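Local coordinates for BugD (Bordetella pertussis Tohama I, PDB 2F5X), which is a periplasmic solute receptor that binds aspartic acid, probably to hand it to a tripartite tricarboxylate-type transporter, at residues 127-130 with 131-135; 221-225 with 226-230; 115-118 with 119-123; 210-213 with 214-218. All coordinates share one frame; numbering follows the deposited sequence.

Contact 1. Residues 127-130 with 131-135; sequences KELA and EYVKK
Lys127 and Glu131, one helical turn apart, are joined by a salt bridge in which NZ of Lys127 lies 2.8 Å from OE2 of Glu131. The ammonium meets that oxygen on its syn side, 30° out of the carboxylate plane. A water bridges the same two groups: it accepts from NZ of Lys127 at 3.0 Å and donates to OE1 of Glu131 at 2.7 Å. The lysine chain runs straight from CA to CE and bends only at its last torsion (chi4 -81°), which turns NZ toward OE2 of Glu131. On the inner side of the helix, CD1 of Leu129 packs 3.8 Å from CG2 of Val133, the two branched side chains lying alongside. Beneath these contacts run the regular i to i+4 backbone bonds, such as Val133 N to Leu129 O at 2.8 Å. Leu162 of helix 150-162 packs against Ala130 and Val133, and its carbonyl takes the bond from Lys134 NZ. Long charged chains suit the exposed side of this amphipathic helix and branched apolar ones its buried side. The opposite charges offset each other, the water solvates both groups, and the exposed carboxylate is gripped directly at OE2 and through water at OE1.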
loop_
_atom_site.group_PDB
_atom_site.type_symbol
_atom_site.label_atom_id
_atom_site.label_comp_id
_atom_site.label_asym_id
_atom_site.label_seq_id
_atom_site.Cartn_x
_atom_site.Cartn_y
_atom_site.Cartn_z
ATOM N N LYS A 127 -22.548 -10.175 0.174
ATOM C CA LYS A 127 -23.876 -9.846 -0.344
ATOM C C LYS A 127 -24.637 -8.997 0.677
ATOM O O LYS A 127 -25.191 -7.944 0.337
ATOM C CB LYS A 127 -24.673 -11.111 -0.682
ATOM C CG LYS A 127 -26.052 -10.805 -1.248
ATOM C CD LYS A 127 -26.811 -12.075 -1.601
ATOM C CE LYS A 127 -28.140 -11.732 -2.258
ATOM N NZ LYS A 127 -29.162 -11.375 -1.238
ATOM N N GLU A 128 -24.639 -9.452 1.928
ATOM C CA GLU A 128 -25.306 -8.724 3.000
ATOM C C GLU A 128 -24.638 -7.405 3.295
ATOM O O GLU A 128 -25.317 -6.448 3.661
ATOM C CB GLU A 128 -25.358 -9.543 4.274
ATOM C CG GLU A 128 -26.273 -10.731 4.163
ATOM C CD GLU A 128 -25.920 -11.812 5.152
ATOM O OE1 GLU A 128 -24.999 -11.606 5.977
ATOM O OE2 GLU A 128 -26.566 -12.870 5.097
ATOM N N LEU A 129 -23.316 -7.348 3.141
ATOM C CA LEU A 129 -22.604 -6.083 3.320
ATOM C C LEU A 129 -23.090 -5.018 2.344
ATOM O O LEU A 129 -23.384 -3.885 2.749
ATOM C CB LEU A 129 -21.082 -6.259 3.193
ATOM C CG LEU A 129 -20.273 -4.955 3.264
ATOM C CD1 LEU A 129 -20.313 -4.350 4.665
ATOM C CD2 LEU A 129 -18.829 -5.157 2.823
ATOM N N ALA A 130 -23.173 -5.384 1.066
ATOM C CA ALA A 130 -23.611 -4.436 0.038
ATOM C C ALA A 130 -25.011 -3.917 0.341
ATOM O O ALA A 130 -25.274 -2.710 0.242
ATOM C CB ALA A 130 -23.560 -5.077 -1.344
ATOM N N GLU A 131 -25.894 -4.829 0.743
ATOM C CA GLU A 131 -27.285 -4.493 1.053
ATOM C C GLU A 131 -27.351 -3.566 2.258
ATOM O O GLU A 131 -28.074 -2.570 2.242
ATOM C CB GLU A 131 -28.097 -5.771 1.307
ATOM C CG GLU A 131 -28.251 -6.634 0.067
ATOM C CD GLU A 131 -28.783 -8.033 0.341
ATOM O OE1 GLU A 131 -28.615 -8.552 1.469
ATOM O OE2 GLU A 131 -29.361 -8.632 -0.597
ATOM N N TYR A 132 -26.584 -3.905 3.292
ATOM C CA TYR A 132 -26.529 -3.120 4.521
ATOM C C TYR A 132 -25.977 -1.711 4.292
ATOM O O TYR A 132 -26.519 -0.726 4.823
ATOM C CB TYR A 132 -25.694 -3.854 5.574
ATOM C CG TYR A 132 -25.752 -3.206 6.929
ATOM C CD1 TYR A 132 -26.803 -3.483 7.804
ATOM C CD2 TYR A 132 -24.774 -2.290 7.328
ATOM C CE1 TYR A 132 -26.868 -2.889 9.064
ATOM C CE2 TYR A 132 -24.828 -1.691 8.590
ATOM C CZ TYR A 132 -25.887 -1.993 9.444
ATOM O OH TYR A 132 -25.963 -1.402 10.684
ATOM N N VAL A 133 -24.903 -1.612 3.511
ATOM C CA VAL A 133 -24.284 -0.313 3.236
ATOM C C VAL A 133 -25.230 0.575 2.407
ATOM O O VAL A 133 -25.390 1.764 2.695
ATOM C CB VAL A 133 -22.900 -0.454 2.555
ATOM C CG1 VAL A 133 -22.377 0.913 2.073
ATOM C CG2 VAL A 133 -21.890 -1.118 3.510
ATOM N N LYS A 134 -25.876 -0.006 1.401
ATOM C CA LYS A 134 -26.866 0.735 0.613
ATOM C C LYS A 134 -28.042 1.251 1.445
ATOM O O LYS A 134 -28.491 2.394 1.270
ATOM C CB LYS A 134 -27.376 -0.109 -0.554
ATOM C CG LYS A 134 -26.338 -0.335 -1.631
ATOM C CD LYS A 134 -26.845 -1.310 -2.673
ATOM C CE LYS A 134 -25.812 -1.515 -3.740
ATOM N NZ LYS A 134 -25.915 -0.441 -4.773
ATOM N N LYS A 135 -28.536 0.418 2.358
ATOM C CA LYS A 135 -29.709 0.761 3.160
ATOM C C LYS A 135 -29.392 1.748 4.286
ATOM O O LYS A 135 -30.215 2.620 4.618
ATOM C CB LYS A 135 -30.333 -0.518 3.737
ATOM C CG LYS A 135 -31.665 -0.300 4.459
ATOM C CD LYS A 135 -31.976 -1.460 5.399
ATOM C CE LYS A 135 -33.177 -1.154 6.290
ATOM N NZ LYS A 135 -32.809 -0.277 7.451
HETATM O O HOH W 1 -28.471 -11.270 1.709
#

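Contact 2. Residues 221-225 with 226-230; sequences DLPTM and DESGY
Thr224 and Glu227 exchange two hydrogen bonds in a reciprocal pair, each side chain accepting from the other's backbone N-H. Glu227 N donates to Thr224 OG1 at 2.9 Å, while Thr224 N donates to Glu227 OE2, also 2.9 Å away. The carboxylate oxygen is met on its anti side, 32° out of plane. Glu227 can double back because its CG sits between the backbone N and carbonyl carbon (chi1 84°), which sends the extended chain across Thr224 at about a right angle. A water joins Thr224 OG1 and, weakly, Asp226 OD2.

Other polar bonds close the turn. Ser228 OG donates to Thr224 O at 2.7 Å, a role a short hydroxyl side chain fills well, and Tyr230 N donates to Met225 O at 3.0 Å. Gly229, ending the type I turn from Asp226, has a positive phi (110°) that glycine tolerates readily.

Apolar contact comes from selenomethionine 225, whose chain, bent at chi2 and chi3, brings CE over one face of the Tyr230 ring, 3.9 Å from its centroid, a CH-pi contact. Its selenium stands obliquely to the ring at 4.8 Å from the centroid, a Met-aromatic approach. In plain van der Waals packing, the proline ring rests on the serine hydroxyl, Pro223 CB 3.5 Å from Ser228 OG.

Arg215 forms a salt bridge to Glu227 OE2, giving that oxygen a second partner. The loop lies between strands 206-210 and 236-244: Met225 packs on Ala209 and on Leu158 of helix 150-162, and Tyr230 reaches both that helix and Ala130 of helix 126-136.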
loop_
_atom_site.group_PDB
_atom_site.type_symbol
_atom_site.label_atom_id
_atom_site.label_comp_id
_atom_site.label_asym_id
_atom_site.label_seq_id
_atom_site.Cartn_x
_atom_site.Cartn_y
_atom_site.Cartn_z
ATOM N N ASP A 221 -11.307 -18.576 2.790
ATOM C CA ASP A 221 -12.763 -18.462 2.879
ATOM C C ASP A 221 -13.312 -17.118 2.420
ATOM O O ASP A 221 -14.527 -16.917 2.411
ATOM C CB ASP A 221 -13.247 -18.771 4.302
ATOM C CG ASP A 221 -13.008 -20.215 4.696
ATOM O OD1 ASP A 221 -12.999 -21.094 3.801
ATOM O OD2 ASP A 221 -12.817 -20.573 5.881
ATOM N N LEU A 222 -12.439 -16.197 2.024
ATOM C CA LEU A 222 -12.914 -14.901 1.548
ATOM C C LEU A 222 -13.029 -14.896 0.032
ATOM O O LEU A 222 -12.039 -15.147 -0.667
ATOM C CB LEU A 222 -11.991 -13.770 2.015
ATOM C CG LEU A 222 -11.763 -13.615 3.530
ATOM C CD1 LEU A 222 -10.840 -12.418 3.790
ATOM C CD2 LEU A 222 -13.070 -13.475 4.311
ATOM N N PRO A 223 -14.223 -14.593 -0.484
ATOM C CA PRO A 223 -14.408 -14.529 -1.933
ATOM C C PRO A 223 -13.697 -13.311 -2.493
ATOM O O PRO A 223 -13.520 -12.298 -1.786
ATOM C CB PRO A 223 -15.930 -14.371 -2.092
ATOM C CG PRO A 223 -16.367 -13.677 -0.826
ATOM C CD PRO A 223 -15.464 -14.266 0.254
ATOM N N THR A 224 -13.295 -13.394 -3.754
ATOM C CA THR A 224 -12.849 -12.190 -4.446
ATOM C C THR A 224 -14.047 -11.300 -4.737
ATOM O O THR A 224 -15.191 -11.769 -4.820
ATOM C CB THR A 224 -12.131 -12.505 -5.767
ATOM O OG1 THR A 224 -13.065 -13.067 -6.697
ATOM C CG2 THR A 224 -11.074 -13.586 -5.581
HETATM N N MSE A 225 -13.783 -10.012 -4.897
HETATM C CA MSE A 225 -14.829 -9.094 -5.327
HETATM C C MSE A 225 -15.295 -9.494 -6.733
HETATM O O MSE A 225 -16.483 -9.424 -7.048
HETATM C CB MSE A 225 -14.328 -7.653 -5.285
HETATM C CG MSE A 225 -14.141 -7.124 -3.871
HETATM SE SE MSE A 225 -15.847 -6.911 -2.947
HETATM C CE MSE A 225 -16.410 -5.221 -3.727
ATOM N N ASP A 226 -14.352 -9.939 -7.561
ATOM C CA ASP A 226 -14.655 -10.377 -8.927
ATOM C C ASP A 226 -15.699 -11.506 -8.950
ATOM O O ASP A 226 -16.671 -11.443 -9.718
ATOM C CB ASP A 226 -13.356 -10.783 -9.642
ATOM C CG ASP A 226 -13.577 -11.229 -11.070
ATOM O OD1 ASP A 226 -13.946 -10.387 -11.925
ATOM O OD2 ASP A 226 -13.377 -12.404 -11.438
ATOM N N GLU A 227 -15.518 -12.515 -8.095
ATOM C CA GLU A 227 -16.452 -13.647 -8.044
ATOM C C GLU A 227 -17.757 -13.286 -7.328
ATOM O O GLU A 227 -18.756 -14.007 -7.421
ATOM C CB GLU A 227 -15.797 -14.887 -7.409
ATOM C CG GLU A 227 -15.832 -14.919 -5.882
ATOM C CD GLU A 227 -15.129 -16.132 -5.300
ATOM O OE1 GLU A 227 -15.767 -17.208 -5.215
ATOM O OE2 GLU A 227 -13.939 -16.018 -4.931
ATOM N N SER A 228 -17.735 -12.170 -6.608
ATOM C CA SER A 228 -18.905 -11.693 -5.881
ATOM C C SER A 228 -19.822 -10.807 -6.724
ATOM O O SER A 228 -20.824 -10.289 -6.224
ATOM C CB SER A 228 -18.471 -10.991 -4.588
ATOM O OG SER A 228 -17.655 -11.857 -3.816
ATOM N N GLY A 229 -19.485 -10.646 -8.007
ATOM C CA GLY A 229 -20.310 -9.884 -8.931
ATOM C C GLY A 229 -19.735 -8.551 -9.385
ATOM O O GLY A 229 -20.310 -7.894 -10.265
ATOM N N TYR A 230 -18.612 -8.156 -8.790
ATOM C CA TYR A 230 -17.958 -6.882 -9.108
ATOM C C TYR A 230 -16.846 -7.117 -10.128
ATOM O O TYR A 230 -15.665 -7.172 -9.791
ATOM C CB TYR A 230 -17.455 -6.195 -7.820
ATOM C CG TYR A 230 -18.554 -6.033 -6.785
ATOM C CD1 TYR A 230 -19.431 -4.944 -6.832
ATOM C CD2 TYR A 230 -18.739 -6.983 -5.782
ATOM C CE1 TYR A 230 -20.464 -4.804 -5.904
ATOM C CE2 TYR A 230 -19.766 -6.849 -4.849
ATOM C CZ TYR A 230 -20.615 -5.756 -4.911
ATOM O OH TYR A 230 -21.628 -5.635 -3.991
HETATM O O HOH W 2 -12.234 -14.273 -8.931
#

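Contact 3. Residues 115-118 with 119-123; sequences IIAR and GDFPP
Arg118 and Asp120 meet across a tight turn in a salt bridge, with NH1 of the arginine 2.8 Å from OD1 of the aspartate. The oxygen lies in the guanidinium plane, but NH1 approaches it from above the carboxylate, 62° out of that group's plane, so the two flat groups are steeply inclined and share a single bond. Both side chains place CG between backbone N and carbonyl carbon (chi1 51° for Arg118), and each is thereby carried over the turn towards the other. The short aspartate fits a position two residues on, where OD1 also passes 3.5 Å from CD of Arg118.

One backbone hydrogen bond closes the type I beta turn from Arg118 to Phe121: Phe121 N donates to Arg118 O at 3.0 Å. Gly119 occupies its first corner, exposed to solvent.

The aromatic contacts involve Phe121. Its ring stands nearly perpendicular to the guanidinium, their planes 83° apart, and presents its edge to one guanidinium face, with CD1 of Phe121 3.7 Å from NH2 of Arg118. Ala117, whose small side chain permits close approach, brings CB to 3.4 Å from CD2 of Phe121. The large ring belongs in this buried place, whereas the charged pair stays nearer the surface.

Outside the turn, Asp187 forms a salt bridge with Arg118 NE, tying the end of strand 102-117 to the chain just before strand 188-192. Phe121 then packs on Leu129, and edge-to-face with Tyr132, of helix 126-136, and on Tyr208 of strand 206-210; the turn thus leads from the end of strand 102-117 into helix 126-136.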
loop_
_atom_site.group_PDB
_atom_site.type_symbol
_atom_site.label_atom_id
_atom_site.label_comp_id
_atom_site.label_asym_id
_atom_site.label_seq_id
_atom_site.Cartn_x
_atom_site.Cartn_y
_atom_site.Cartn_z
ATOM N N ILE A 115 -11.644 -6.373 2.352
ATOM C CA ILE A 115 -12.729 -5.518 2.841
ATOM C C ILE A 115 -13.124 -6.047 4.213
ATOM O O ILE A 115 -13.551 -7.194 4.330
ATOM C CB ILE A 115 -13.953 -5.562 1.884
ATOM C CG1 ILE A 115 -13.563 -5.173 0.449
ATOM C CG2 ILE A 115 -15.133 -4.698 2.437
ATOM C CD1 ILE A 115 -13.497 -3.730 0.196
ATOM N N ILE A 116 -12.956 -5.217 5.240
ATOM C CA ILE A 116 -13.226 -5.623 6.615
ATOM C C ILE A 116 -14.115 -4.605 7.324
ATOM O O ILE A 116 -14.276 -3.468 6.867
ATOM C CB ILE A 116 -11.903 -5.820 7.431
ATOM C CG1 ILE A 116 -11.092 -4.509 7.514
ATOM C CG2 ILE A 116 -11.070 -6.988 6.883
ATOM C CD1 ILE A 116 -9.923 -4.592 8.515
ATOM N N ALA A 117 -14.675 -5.011 8.459
ATOM C CA ALA A 117 -15.456 -4.101 9.284
ATOM C C ALA A 117 -15.225 -4.392 10.759
ATOM O O ALA A 117 -14.642 -5.425 11.113
ATOM C CB ALA A 117 -16.940 -4.213 8.941
ATOM N N ARG A 118 -15.686 -3.480 11.614
ATOM C CA ARG A 118 -15.608 -3.685 13.056
ATOM C C ARG A 118 -16.255 -5.025 13.419
ATOM O O ARG A 118 -17.154 -5.503 12.717
ATOM C CB ARG A 118 -16.261 -2.519 13.817
ATOM C CG ARG A 118 -17.673 -2.139 13.373
ATOM C CD ARG A 118 -18.260 -1.012 14.233
ATOM N NE ARG A 118 -19.508 -0.461 13.721
ATOM C CZ ARG A 118 -20.719 -0.920 14.023
ATOM N NH1 ARG A 118 -20.858 -1.978 14.822
ATOM N NH2 ARG A 118 -21.799 -0.318 13.519
ATOM N N GLY A 119 -15.756 -5.638 14.492
ATOM C CA GLY A 119 -16.108 -7.003 14.854
ATOM C C GLY A 119 -17.586 -7.272 15.077
ATOM O O GLY A 119 -18.014 -8.421 15.006
ATOM N N ASP A 120 -18.356 -6.225 15.355
ATOM C CA ASP A 120 -19.791 -6.359 15.586
ATOM C C ASP A 120 -20.657 -5.732 14.493
ATOM O O ASP A 120 -21.858 -5.509 14.697
ATOM C CB ASP A 120 -20.169 -5.770 16.946
ATOM C CG ASP A 120 -19.906 -4.283 17.032
ATOM O OD1 ASP A 120 -19.136 -3.739 16.198
ATOM O OD2 ASP A 120 -20.430 -3.571 17.916
ATOM N N PHE A 121 -20.059 -5.445 13.339
ATOM C CA PHE A 121 -20.820 -4.923 12.199
ATOM C C PHE A 121 -21.874 -5.957 11.786
ATOM O O PHE A 121 -21.542 -7.129 11.630
ATOM C CB PHE A 121 -19.868 -4.637 11.039
ATOM C CG PHE A 121 -20.333 -3.544 10.111
ATOM C CD1 PHE A 121 -20.740 -2.303 10.608
ATOM C CD2 PHE A 121 -20.344 -3.754 8.735
ATOM C CE1 PHE A 121 -21.159 -1.289 9.746
ATOM C CE2 PHE A 121 -20.758 -2.743 7.856
ATOM C CZ PHE A 121 -21.167 -1.504 8.367
ATOM N N PRO A 122 -23.142 -5.562 11.658
ATOM C CA PRO A 122 -24.209 -6.553 11.413
ATOM C C PRO A 122 -24.040 -7.555 10.245
ATOM O O PRO A 122 -24.244 -8.742 10.531
ATOM C CB PRO A 122 -25.475 -5.698 11.266
ATOM C CG PRO A 122 -25.179 -4.493 12.108
ATOM C CD PRO A 122 -23.689 -4.197 11.819
ATOM N N PRO A 123 -23.697 -7.155 9.016
ATOM C CA PRO A 123 -23.608 -8.137 7.923
ATOM C C PRO A 123 -22.537 -9.210 8.120
ATOM O O PRO A 123 -21.465 -8.939 8.660
ATOM C CB PRO A 123 -23.311 -7.286 6.683
ATOM C CG PRO A 123 -22.822 -5.980 7.177
ATOM C CD PRO A 123 -23.390 -5.787 8.553
#

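Contact 4. Residues 210-213 with 214-218; sequences VTSL and KRVPT
Ser212 turns its hydroxyl onto the carbonyl of Lys214, OG donating to O at 2.6 Å, two residues further along. The approach is nearly straight along the C=O axis, with a C=O...donor angle of 162°. Ser212 OG takes the position between its own backbone N and carbonyl carbon (chi1 46°), and from there it spans the bend made by Leu213; a serine is short enough to do so. The same OG lies 3.5 Å from CG2 of Val216.

That methyl also meets Val210. Val216 has CG1 anti to its backbone N (chi1 174°), which leaves the other methyl on the side of Val210, and CG2 of Val216 lies 3.8 Å from CG1 of Val210; beta-branched residues suit this buried spot. Leu213 and Lys214 extend side by side on the exposed side, where the lysine bends at chi2 and chi4 and brings NZ to 3.6 Å from CD2 of Leu213, its aliphatic part packing on the leucine.

Arg215 leads away from segment 210-213, its guanidinium bonding to Pro220 O. The bend follows strand 206-210 and is laid against strand 102-117, where Val210 touches Thr114 and Val216 touches Pro112, while Thr211 bonds to Met113 and Val235.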
loop_
_atom_site.group_PDB
_atom_site.type_symbol
_atom_site.label_atom_id
_atom_site.label_comp_id
_atom_site.label_asym_id
_atom_site.label_seq_id
_atom_site.Cartn_x
_atom_site.Cartn_y
_atom_site.Cartn_z
ATOM N N VAL A 210 -11.781 -10.291 -0.777
ATOM C CA VAL A 210 -10.430 -9.871 -1.156
ATOM C C VAL A 210 -10.454 -9.203 -2.533
ATOM O O VAL A 210 -11.413 -9.376 -3.284
ATOM C CB VAL A 210 -9.438 -11.058 -1.149
ATOM C CG1 VAL A 210 -9.271 -11.591 0.278
ATOM C CG2 VAL A 210 -9.904 -12.180 -2.110
ATOM N N THR A 211 -9.410 -8.442 -2.856
ATOM C CA THR A 211 -9.375 -7.678 -4.107
ATOM C C THR A 211 -8.468 -8.292 -5.166
ATOM O O THR A 211 -8.198 -7.669 -6.197
ATOM C CB THR A 211 -8.913 -6.240 -3.849
ATOM O OG1 THR A 211 -7.591 -6.276 -3.291
ATOM C CG2 THR A 211 -9.783 -5.565 -2.780
ATOM N N SER A 212 -7.978 -9.498 -4.899
ATOM C CA SER A 212 -7.163 -10.233 -5.860
ATOM C C SER A 212 -8.030 -10.921 -6.922
ATOM O O SER A 212 -9.246 -11.030 -6.758
ATOM C CB SER A 212 -6.290 -11.249 -5.121
ATOM O OG SER A 212 -7.064 -11.944 -4.160
ATOM N N LEU A 213 -7.399 -11.354 -8.016
ATOM C CA LEU A 213 -8.090 -12.039 -9.112
ATOM C C LEU A 213 -8.474 -13.462 -8.703
ATOM O O LEU A 213 -9.505 -13.993 -9.120
ATOM C CB LEU A 213 -7.208 -12.040 -10.378
ATOM C CG LEU A 213 -7.644 -12.757 -11.666
ATOM C CD1 LEU A 213 -8.704 -11.959 -12.403
ATOM C CD2 LEU A 213 -6.437 -12.999 -12.576
ATOM N N LYS A 214 -7.635 -14.071 -7.876
ATOM C CA LYS A 214 -7.921 -15.380 -7.309
ATOM C C LYS A 214 -7.907 -15.213 -5.806
ATOM O O LYS A 214 -7.389 -14.217 -5.298
ATOM C CB LYS A 214 -6.870 -16.399 -7.754
ATOM C CG LYS A 214 -7.030 -16.852 -9.211
ATOM C CD LYS A 214 -6.204 -15.980 -10.157
ATOM C CE LYS A 214 -6.018 -16.625 -11.520
ATOM N NZ LYS A 214 -7.244 -16.541 -12.367
ATOM N N ARG A 215 -8.478 -16.173 -5.090
ATOM C CA ARG A 215 -8.525 -16.079 -3.634
ATOM C C ARG A 215 -7.124 -16.052 -3.029
ATOM O O ARG A 215 -6.168 -16.592 -3.603
ATOM C CB ARG A 215 -9.353 -17.214 -3.031
ATOM C CG ARG A 215 -10.845 -17.016 -3.197
ATOM C CD ARG A 215 -11.691 -18.012 -2.437
ATOM N NE ARG A 215 -13.111 -17.879 -2.761
ATOM C CZ ARG A 215 -14.102 -18.277 -1.969
ATOM N NH1 ARG A 215 -13.841 -18.827 -0.789
ATOM N NH2 ARG A 215 -15.362 -18.128 -2.355
ATOM N N VAL A 216 -7.018 -15.380 -1.889
ATOM C CA VAL A 216 -5.791 -15.305 -1.112
ATOM C C VAL A 216 -5.661 -16.616 -0.334
ATOM O O VAL A 216 -6.491 -16.907 0.520
ATOM C CB VAL A 216 -5.830 -14.067 -0.167
ATOM C CG1 VAL A 216 -4.626 -14.029 0.785
ATOM C CG2 VAL A 216 -5.914 -12.775 -0.986
ATOM N N PRO A 217 -4.652 -17.429 -0.659
ATOM C CA PRO A 217 -4.518 -18.778 -0.083
ATOM C C PRO A 217 -4.462 -18.813 1.446
ATOM O O PRO A 217 -4.937 -19.782 2.041
ATOM C CB PRO A 217 -3.195 -19.291 -0.674
ATOM C CG PRO A 217 -2.963 -18.471 -1.874
ATOM C CD PRO A 217 -3.581 -17.129 -1.627
ATOM N N THR A 218 -3.907 -17.776 2.070
ATOM C CA THR A 218 -3.869 -17.679 3.532
ATOM C C THR A 218 -5.210 -17.240 4.127
ATOM O O THR A 218 -5.409 -17.318 5.339
ATOM C CB THR A 218 -2.779 -16.707 3.986
ATOM O OG1 THR A 218 -2.862 -15.498 3.213
ATOM C CG2 THR A 218 -1.400 -17.268 3.674
#

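Overall arrangement
Along the chain the contacts come in the order 3, 1, 4, 2. Contact 3 ends strand 102-117 and leads into helix 126-136, which carries contact 1; their centres are 11 Å apart, and Phe121 and Pro123 pack on Leu129. Contacts 4 and 2 share the loop between strands 206-210 and 236-244, their centres 9 Å apart, with probable backbone hydrogen bonds linking Val210 to Pro223 and Met225. Contact 2 reaches contact 1 through Tyr230 and Ala130, although their centres lie 15 Å apart. Contacts 1 and 4 do not touch, being about 9 Å apart at their nearest atoms. Contacts 3 and 4 start at ends of sheet strands, and contacts 1 and 2 lie in the helix and loop that follow; none of their residues lines the aspartic acid pocket.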